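Local coordinates for protein neuraminidase (Bacteroides thetaiotaomicron, PDB 5MUL) that probably hydrolyses glycosidic bonds as a beta-propeller glycoside hydrolase, most likely a rhamnosidase, and binds beta-D-glucuronic acid, at residues N223-Y228 and A258-Q263; L267-S272 and V331-I336. One frame throughout, in Å; residues are numbered along the deposited sequence.

Interaction 1 of 2, residues N223-Y228 and A258-Q263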
loop_
_atom_site.group_PDB
_atom_site.type_symbol
_atom_site.label_atom_id
_atom_site.label_comp_id
_atom_site.label_asym_id
_atom_site.label_seq_id
_atom_site.Cartn_x
_atom_site.Cartn_y
_atom_site.Cartn_z
ATOM N N ASN A 223 -14.741 -4.845 -12.058
ATOM C CA ASN A 223 -14.211 -5.219 -10.733
ATOM C C ASN A 223 -15.292 -5.870 -9.904
ATOM O O ASN A 223 -16.458 -5.418 -9.878
ATOM C CB ASN A 223 -13.758 -3.997 -9.934
ATOM C CG ASN A 223 -12.471 -3.398 -10.411
ATOM O OD1 ASN A 223 -11.670 -4.034 -11.125
ATOM N ND2 ASN A 223 -12.214 -2.162 -9.953
ATOM N N HIS A 224 -14.923 -6.903 -9.157
ATOM C CA HIS A 224 -15.860 -7.549 -8.261
ATOM C C HIS A 224 -15.151 -8.299 -7.141
ATOM O O HIS A 224 -14.055 -8.840 -7.365
ATOM C CB HIS A 224 -16.816 -8.515 -9.009
ATOM C CG HIS A 224 -16.134 -9.640 -9.742
ATOM N ND1 HIS A 224 -15.976 -10.907 -9.202
ATOM C CD2 HIS A 224 -15.608 -9.691 -10.986
ATOM C CE1 HIS A 224 -15.394 -11.682 -10.098
ATOM N NE2 HIS A 224 -15.138 -10.966 -11.178
ATOM N N ASP A 225 -15.793 -8.291 -5.981
ATOM C CA ASP A 225 -15.424 -9.083 -4.808
ATOM C C ASP A 225 -14.153 -8.645 -4.102
ATOM O O ASP A 225 -13.344 -7.916 -4.657
ATOM C CB ASP A 225 -15.346 -10.566 -5.151
ATOM C CG ASP A 225 -16.680 -11.121 -5.689
ATOM O OD1 ASP A 225 -17.718 -10.794 -5.103
ATOM O OD2 ASP A 225 -16.644 -11.815 -6.708
ATOM N N LEU A 226 -14.032 -9.089 -2.859
ATOM C CA LEU A 226 -12.841 -8.866 -2.078
ATOM C C LEU A 226 -12.454 -10.208 -1.444
ATOM O O LEU A 226 -13.262 -10.792 -0.711
ATOM C CB LEU A 226 -13.145 -7.775 -1.071
ATOM C CG LEU A 226 -12.024 -7.327 -0.159
ATOM C CD1 LEU A 226 -10.839 -6.764 -0.934
ATOM C CD2 LEU A 226 -12.532 -6.317 0.865
ATOM N N CYS A 227 -11.251 -10.678 -1.742
ATOM C CA CYS A 227 -10.749 -11.954 -1.315
ATOM C C CYS A 227 -9.535 -11.811 -0.406
ATOM O O CYS A 227 -8.908 -10.741 -0.404
ATOM C CB CYS A 227 -10.380 -12.772 -2.545
ATOM S SG CYS A 227 -11.789 -13.170 -3.625
ATOM N N TYR A 228 -9.224 -12.867 0.339
ATOM C CA TYR A 228 -8.207 -12.793 1.382
ATOM C C TYR A 228 -7.407 -14.067 1.480
ATOM O O TYR A 228 -7.956 -15.164 1.293
ATOM C CB TYR A 228 -8.884 -12.501 2.701
ATOM C CG TYR A 228 -7.949 -12.452 3.885
ATOM C CD1 TYR A 228 -7.171 -11.321 4.151
ATOM C CD2 TYR A 228 -7.840 -13.520 4.751
ATOM C CE1 TYR A 228 -6.324 -11.275 5.241
ATOM C CE2 TYR A 228 -6.988 -13.484 5.833
ATOM C CZ TYR A 228 -6.236 -12.358 6.113
ATOM O OH TYR A 228 -5.396 -12.349 7.198
ATOM N N ALA A 258 -13.883 -12.325 1.484
ATOM C CA ALA A 258 -14.120 -11.427 2.621
ATOM C C ALA A 258 -15.433 -10.706 2.434
ATOM O O ALA A 258 -16.177 -10.470 3.403
ATOM C CB ALA A 258 -12.973 -10.437 2.746
ATOM N N CYS A 259 -15.728 -10.335 1.189
ATOM C CA CYS A 259 -16.995 -9.705 0.858
ATOM C C CYS A 259 -17.366 -10.031 -0.588
ATOM O O CYS A 259 -16.515 -9.966 -1.471
ATOM C CB CYS A 259 -16.850 -8.193 1.070
ATOM S SG CYS A 259 -18.366 -7.243 1.320
ATOM N N ARG A 260 -18.634 -10.376 -0.826
ATOM C CA ARG A 260 -19.158 -10.523 -2.178
ATOM C C ARG A 260 -19.682 -9.172 -2.626
ATOM O O ARG A 260 -20.562 -8.615 -1.985
ATOM C CB ARG A 260 -20.286 -11.560 -2.214
ATOM C CG ARG A 260 -19.845 -12.964 -1.813
ATOM C CD ARG A 260 -19.002 -13.632 -2.889
ATOM N NE ARG A 260 -18.735 -15.044 -2.606
ATOM C CZ ARG A 260 -18.374 -15.941 -3.521
ATOM N NH1 ARG A 260 -18.239 -15.595 -4.788
ATOM N NH2 ARG A 260 -18.149 -17.195 -3.172
ATOM N N ILE A 261 -19.112 -8.629 -3.705
ATOM C CA ILE A 261 -19.454 -7.317 -4.214
ATOM C C ILE A 261 -19.555 -7.459 -5.726
ATOM O O ILE A 261 -18.567 -7.724 -6.411
ATOM C CB ILE A 261 -18.381 -6.248 -3.855
ATOM C CG1 ILE A 261 -18.118 -6.212 -2.345
ATOM C CG2 ILE A 261 -18.779 -4.874 -4.395
ATOM C CD1 ILE A 261 -16.713 -5.772 -1.968
ATOM N N PRO A 262 -20.767 -7.286 -6.279
ATOM C CA PRO A 262 -20.883 -7.602 -7.700
ATOM C C PRO A 262 -20.244 -6.569 -8.595
ATOM O O PRO A 262 -19.893 -5.461 -8.140
ATOM C CB PRO A 262 -22.404 -7.646 -7.920
ATOM C CG PRO A 262 -22.976 -6.779 -6.876
ATOM C CD PRO A 262 -22.057 -6.884 -5.683
ATOM N N GLN A 263 -20.101 -6.905 -9.868
ATOM C CA GLN A 263 -19.722 -5.930 -10.863
ATOM C C GLN A 263 -20.712 -4.756 -10.884
ATOM O O GLN A 263 -21.845 -4.882 -10.387
ATOM C CB GLN A 263 -19.651 -6.584 -12.254
ATOM C CG GLN A 263 -18.591 -7.673 -12.365
ATOM C CD GLN A 263 -18.565 -8.319 -13.735
ATOM O OE1 GLN A 263 -18.549 -7.624 -14.753
ATOM N NE2 GLN A 263 -18.533 -9.638 -13.759
HETATM O O HOH W 1 -18.365 -13.814 -6.725
#
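L226 and C259 form an antiparallel hydrogen-bonded pair, the two segments running 167° apart. The N of L226 donates to the O of C259 (3.0 Å), and the N of C259 donates to the O of L226. Next to the pair the regular register breaks: A258 and C259 both face L226 in a classic beta bulge, and the N of A258 adds a weak bond to the same O of L226. From R260 on the second segment is no longer regular strand, yet D225 keeps it attached. Its N donates to the O of I261 at 2.9 Å, while its carboxylate OD1 takes the N of I261 on the anti side, also at 2.9 Å. An aspartate suits this place because its short side chain can supply the acceptor for that amide.

The contact joins the third strand, 223-231, to the edge strand 256-259 of one four-stranded antiparallel blade of the beta-propeller. The other oxygen of D225, OD2, is met from above the carboxylate plane by ND1 of H224 at 2.7 Å, the bond lying in the imidazole plane. A chi1 of 60° sets CG of H224 between its backbone N and carbonyl carbon, turning the ring so that ND1 meets OD2 while NE2 pairs with E216. In one conformer of R260, a water bridges OD2 of D225 and NH1 of R260, 2.6 Å from each, linking the buried carboxylate to the exposed arginine. Alongside the H224 ring runs the aliphatic part of Q263, with CG 3.9 Å from CD2. On the face of L226 and C259 the contacts are apolar: the CB of L226 meets CD1 of I261, and W287 of strand 281-287 packs against both C259 and I261.

Interaction 2 of 2, residues L267-S272 and V331-I336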
loop_
_atom_site.group_PDB
_atom_site.type_symbol
_atom_site.label_atom_id
_atom_site.label_comp_id
_atom_site.label_asym_id
_atom_site.label_seq_id
_atom_site.Cartn_x
_atom_site.Cartn_y
_atom_site.Cartn_z
ATOM N N LEU A 267 -16.769 -0.467 -7.261
ATOM C CA LEU A 267 -15.685 -1.030 -6.471
ATOM C C LEU A 267 -14.375 -0.669 -7.147
ATOM O O LEU A 267 -14.175 -0.903 -8.343
ATOM C CB LEU A 267 -15.797 -2.541 -6.413
ATOM C CG LEU A 267 -14.730 -3.302 -5.609
ATOM C CD1 LEU A 267 -14.740 -2.937 -4.130
ATOM C CD2 LEU A 267 -14.899 -4.818 -5.779
ATOM N N ILE A 268 -13.479 -0.059 -6.383
ATOM C CA ILE A 268 -12.181 0.316 -6.881
ATOM C C ILE A 268 -11.180 -0.807 -6.691
ATOM O O ILE A 268 -11.361 -1.673 -5.841
ATOM C CB ILE A 268 -11.714 1.638 -6.212
ATOM C CG1 ILE A 268 -10.506 2.253 -6.936
ATOM C CG2 ILE A 268 -11.502 1.455 -4.703
ATOM C CD1 ILE A 268 -10.735 2.637 -8.381
ATOM N N ASN A 269 -10.178 -0.816 -7.547
ATOM C CA ASN A 269 -9.062 -1.779 -7.453
ATOM C C ASN A 269 -7.779 -1.108 -6.928
ATOM O O ASN A 269 -7.577 0.059 -7.187
ATOM C CB ASN A 269 -8.774 -2.435 -8.810
ATOM C CG ASN A 269 -8.642 -1.453 -9.934
ATOM O OD1 ASN A 269 -9.628 -0.894 -10.397
ATOM N ND2 ASN A 269 -7.427 -1.261 -10.415
ATOM N N GLN A 270 -6.946 -1.878 -6.219
ATOM C CA GLN A 270 -5.623 -1.462 -5.725
ATOM C C GLN A 270 -5.761 -0.433 -4.629
ATOM O O GLN A 270 -5.565 0.760 -4.850
ATOM C CB GLN A 270 -4.717 -0.914 -6.833
ATOM C CG GLN A 270 -4.580 -1.822 -8.031
ATOM C CD GLN A 270 -3.849 -1.158 -9.175
ATOM O OE1 GLN A 270 -2.619 -1.047 -9.176
ATOM N NE2 GLN A 270 -4.604 -0.718 -10.160
ATOM N N THR A 271 -6.115 -0.902 -3.444
ATOM C CA THR A 271 -6.258 -0.024 -2.275
ATOM C C THR A 271 -5.203 -0.440 -1.259
ATOM O O THR A 271 -4.018 -0.519 -1.619
ATOM C CB THR A 271 -7.706 -0.000 -1.743
ATOM O OG1 THR A 271 -8.085 -1.290 -1.265
ATOM C CG2 THR A 271 -8.670 0.468 -2.832
ATOM N N SER A 272 -5.583 -0.633 -0.013
ATOM C CA SER A 272 -4.619 -1.021 1.018
ATOM C C SER A 272 -5.289 -1.780 2.120
ATOM O O SER A 272 -6.533 -1.828 2.222
ATOM C CB SER A 272 -3.931 0.232 1.567
ATOM O OG SER A 272 -4.861 0.994 2.332
ATOM N N VAL A 331 -12.981 10.893 -5.220
ATOM C CA VAL A 331 -12.474 10.397 -3.944
ATOM C C VAL A 331 -11.194 9.610 -4.163
ATOM O O VAL A 331 -10.954 9.090 -5.258
ATOM C CB VAL A 331 -13.493 9.536 -3.200
ATOM C CG1 VAL A 331 -14.817 10.260 -3.110
ATOM C CG2 VAL A 331 -13.695 8.170 -3.845
ATOM N N ALA A 332 -10.369 9.543 -3.111
ATOM C CA ALA A 332 -9.078 8.832 -3.174
ATOM C C ALA A 332 -9.215 7.406 -2.654
ATOM O O ALA A 332 -10.080 7.100 -1.843
ATOM C CB ALA A 332 -8.035 9.561 -2.326
ATOM N N ARG A 333 -8.277 6.575 -3.075
ATOM C CA ARG A 333 -8.134 5.264 -2.466
ATOM C C ARG A 333 -7.637 5.485 -1.019
ATOM O O ARG A 333 -6.730 6.302 -0.807
ATOM C CB ARG A 333 -7.111 4.445 -3.240
ATOM C CG ARG A 333 -7.580 4.017 -4.646
ATOM C CD ARG A 333 -6.366 3.742 -5.558
ATOM N NE ARG A 333 -6.638 2.852 -6.697
ATOM C CZ ARG A 333 -6.923 3.247 -7.941
ATOM N NH1 ARG A 333 -7.182 2.334 -8.879
ATOM N NH2 ARG A 333 -6.988 4.544 -8.272
ATOM N N PRO A 334 -8.231 4.825 -0.044
ATOM C CA PRO A 334 -7.952 5.100 1.358
ATOM C C PRO A 334 -6.755 4.365 1.916
ATOM O O PRO A 334 -6.320 3.332 1.351
ATOM C CB PRO A 334 -9.206 4.646 2.045
ATOM C CG PRO A 334 -9.671 3.471 1.209
ATOM C CD PRO A 334 -9.350 3.883 -0.191
ATOM N N ARG A 335 -6.243 4.891 3.036
ATOM C CA ARG A 335 -5.190 4.245 3.833
ATOM C C ARG A 335 -5.685 4.094 5.265
ATOM O O ARG A 335 -6.481 4.921 5.730
ATOM C CB ARG A 335 -3.857 5.043 3.845
ATOM C CG ARG A 335 -3.145 5.167 2.519
ATOM C CD ARG A 335 -2.460 3.867 2.181
ATOM N NE ARG A 335 -1.153 3.796 2.805
ATOM C CZ ARG A 335 -0.104 3.181 2.263
ATOM N NH1 ARG A 335 -0.210 2.548 1.096
ATOM N NH2 ARG A 335 1.069 3.207 2.890
ATOM N N ILE A 336 -5.210 3.090 5.971
ATOM C CA ILE A 336 -5.626 2.862 7.370
ATOM C C ILE A 336 -4.457 2.492 8.235
ATOM O O ILE A 336 -3.529 1.801 7.803
ATOM C CB ILE A 336 -6.702 1.771 7.529
ATOM C CG1 ILE A 336 -6.376 0.532 6.691
ATOM C CG2 ILE A 336 -8.094 2.326 7.230
ATOM C CD1 ILE A 336 -7.190 -0.676 7.101
HETATM O O HOH W 2 -3.220 1.552 4.588
#
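R333 reaches from the 331-336 segment to the backbone of 267-272, linking two neighbouring blades of the beta-propeller near the starts of their first strands, 272-275 and 335-339. Its chain is extended from CG to NE, which carries the guanidinium to two successive carbonyls. NE and NH1 both grip the O of N269, at 3.0 and 2.9 Å, side-on and near the guanidinium plane; NE also makes a weak bond to the O of Q270. Arginine suits the place because one flat group can offer several N-H donors to carbonyls of a chain that forms no regular strand here. The packing is close over one face of the guanidinium, where buried I268 crosses the arginine at about a right angle and sets CD1 3.6 Å from NH1.

Toward S272 the contact is looser and wetter. T271 brings its methyl CG2 near CG of R333, its OG1 being bonded to the O of A284, and the partly exposed R335 sends NE to H386. A serine hydroxyl is small enough to fit beside the second chain: OG of S272 donates to the O of P334 at 2.9 Å and receives a bond from a water, which accepts from the N of I336 at 2.9 Å.

In the fold
Interaction 1 works within one propeller blade, while interaction 2 joins the next two blades along the chain. The first lies farther out, about 18 Å from the centre of the chain against about 9 Å for the second, and includes exposed residues; both are only partly buried. Chemistry follows place: 223-228 and 258-263 exchange backbone bonds around a bulge, whereas 267-272 and 331-336 depend on side chains reaching main-chain carbonyls. Their centres lie about 14 Å apart and they touch through N223, whose ND2 probably donates to the O of L267 and OD1 of N269, coupling the strand of interaction 1 to the loop of interaction 2. R215 binds both asparagine side chains.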